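Local coordinates for antifreeze protein (Marinomonas primoryensis, PDB 5JUH) that probably helps its Antarctic bacterium hold on to diatoms and ice, as the calcium-binding C-terminal RTX region of a giant adhesin exported by type I secretion, at residues Val85-Gly90 / Thr110-Asn115. Residues are numbered along the deposited sequence; the frame is centred on the assembly and turned at random.
Sequences VDTLTG and TITDFN. With CA (calcium ion), chain E; CA (calcium ion), chain D; CA (calcium ion), chain H.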
# COMPACT_ATOMS: atom_id res chain seq x y z
N VAL A 85 -2.88 14.76 -7.80
CA VAL A 85 -3.03 14.31 -6.41
C VAL A 85 -4.46 14.22 -6.02
O VAL A 85 -5.22 15.20 -6.04
CB VAL A 85 -2.30 15.28 -5.45
CG1 VAL A 85 -2.56 14.87 -4.03
CG2 VAL A 85 -0.81 15.31 -5.71
N ASP A 86 -4.83 13.05 -5.53
CA ASP A 86 -6.12 12.86 -4.85
C ASP A 86 -5.87 12.63 -3.37
O ASP A 86 -4.83 12.09 -3.03
CB ASP A 86 -6.86 11.63 -5.40
CG ASP A 86 -7.24 11.70 -6.86
OD1 ASP A 86 -8.31 12.18 -7.16
OD2 ASP A 86 -6.48 11.25 -7.67
N THR A 87 -6.82 13.07 -2.56
CA THR A 87 -6.74 12.78 -1.12
C THR A 87 -7.75 11.66 -0.85
O THR A 87 -8.91 11.81 -1.11
CB THR A 87 -7.07 14.10 -0.36
OG1 THR A 87 -6.09 15.04 -0.79
CG2 THR A 87 -7.00 13.91 1.05
N LEU A 88 -7.29 10.59 -0.30
CA LEU A 88 -8.06 9.37 -0.11
C LEU A 88 -8.20 9.17 1.39
O LEU A 88 -7.18 9.19 2.11
CB LEU A 88 -7.35 8.09 -0.69
CG LEU A 88 -6.92 8.25 -2.19
CD1 LEU A 88 -6.24 6.90 -2.57
CD2 LEU A 88 -8.11 8.45 -3.05
N THR A 89 -9.39 8.94 1.88
CA THR A 89 -9.64 8.67 3.29
C THR A 89 -10.58 7.46 3.44
O THR A 89 -11.70 7.49 2.92
CB THR A 89 -10.32 9.93 3.95
OG1 THR A 89 -9.45 11.06 3.75
CG2 THR A 89 -10.56 9.75 5.40
N GLY A 90 -10.17 6.44 4.19
CA GLY A 90 -10.98 5.23 4.25
C GLY A 90 -12.07 5.24 5.34
O GLY A 90 -13.08 4.56 5.22
N THR A 110 -2.38 11.22 -1.68
CA THR A 110 -2.29 11.23 -0.21
C THR A 110 -3.34 10.27 0.32
O THR A 110 -4.52 10.31 -0.10
CB THR A 110 -2.50 12.61 0.29
OG1 THR A 110 -1.48 13.47 -0.16
CG2 THR A 110 -2.59 12.63 1.82
N ILE A 111 -2.91 9.40 1.23
CA ILE A 111 -3.82 8.56 2.01
C ILE A 111 -3.81 9.16 3.40
O ILE A 111 -2.77 9.09 4.07
CB ILE A 111 -3.43 7.08 2.01
CG1 ILE A 111 -3.46 6.52 0.55
CG2 ILE A 111 -4.39 6.34 2.94
CD1 ILE A 111 -2.80 5.19 0.48
N THR A 112 -4.92 9.71 3.83
CA THR A 112 -4.91 10.49 5.07
C THR A 112 -4.88 9.61 6.34
O THR A 112 -4.24 10.10 7.30
CB THR A 112 -6.05 11.43 5.22
OG1 THR A 112 -7.24 10.71 5.39
CG2 THR A 112 -6.23 12.40 4.03
N ASP A 113 -5.39 8.36 6.28
CA ASP A 113 -5.69 7.68 7.51
C ASP A 113 -5.40 6.18 7.34
O ASP A 113 -6.23 5.33 7.79
CB ASP A 113 -7.17 7.89 7.89
CG ASP A 113 -8.14 7.18 6.87
OD1 ASP A 113 -7.79 7.04 5.64
OD2 ASP A 113 -9.25 6.83 7.36
N PHE A 114 -4.22 5.82 6.78
CA PHE A 114 -3.96 4.40 6.59
C PHE A 114 -3.74 3.78 7.99
O PHE A 114 -2.79 4.15 8.65
CB PHE A 114 -2.72 4.21 5.75
CG PHE A 114 -2.42 2.76 5.41
CD1 PHE A 114 -3.17 2.17 4.44
CD2 PHE A 114 -1.46 2.01 6.07
CE1 PHE A 114 -2.99 0.88 4.10
CE2 PHE A 114 -1.21 0.65 5.73
CZ PHE A 114 -2.01 0.13 4.77
N ASN A 115 -4.50 2.74 8.27
CA ASN A 115 -4.37 1.99 9.52
C ASN A 115 -3.85 0.62 9.13
O ASN A 115 -4.60 -0.23 8.63
CB ASN A 115 -5.70 1.92 10.22
CG ASN A 115 -5.66 1.14 11.50
OD1 ASN A 115 -4.66 0.51 11.84
ND2 ASN A 115 -6.76 1.08 12.19
CA CA E . -4.34 10.64 -8.47
CA CA D . -8.06 11.54 -9.56
CA CA H . -14.17 2.49 5.28
O HOH W 1 -10.38 11.31 -9.12
O HOH W 2 -8.07 13.88 -9.91
O HOH W 3 -8.74 11.58 -11.79
O HOH W 4 -5.07 8.41 -8.46
O HOH W 5 -1.96 10.04 -8.56
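Leu88 O is gripped twice: Thr112 N donates to it at 2.9 Å, nearly straight at 169°, and the CA-H of Ile111 adds a contact at 3.4 Å. The parallel ladder continues with Leu88 N giving to Thr110 O and Thr110 N to Asp86 O. Threonines, beta-branched and suited to extended chain, fill strand positions 87, 89 and 110. Thr112, just past its strand, points toward the other segment, so its OG1 bonds Thr89 OG1 at 2.8 Å and its methyl CG2 presses on Thr87 CG2 at a tight 3.4 Å. On the face carrying Leu88 and Ile111, Leu88 CD1 lies 4.2 Å from Ile111 CG1, and both side chains pack on Phe97 of strand 96-98 in the opposing sheet. Where the ladder stops, Asp113, its CG turned between its own backbone N and carbonyl carbon (chi1 68°), reaches the turn after strand 87-89: OD1 takes Gly90 N-H through its syn lone pair, and OD2 accepts that of Leu91. Stacked parallel strands joined by calcium-binding turns are the beta-roll of RTX proteins. Here Asp86 OD2 bridges two calcium ions, 2.4 Å from one and 2.5 Å from the other, which OD1 also binds, so the carboxylate chelates that second ion; Gly90 O binds a third at 2.3 Å. Asp113 thus holds the turn in shape, probably helping to present Gly90 O to its calcium.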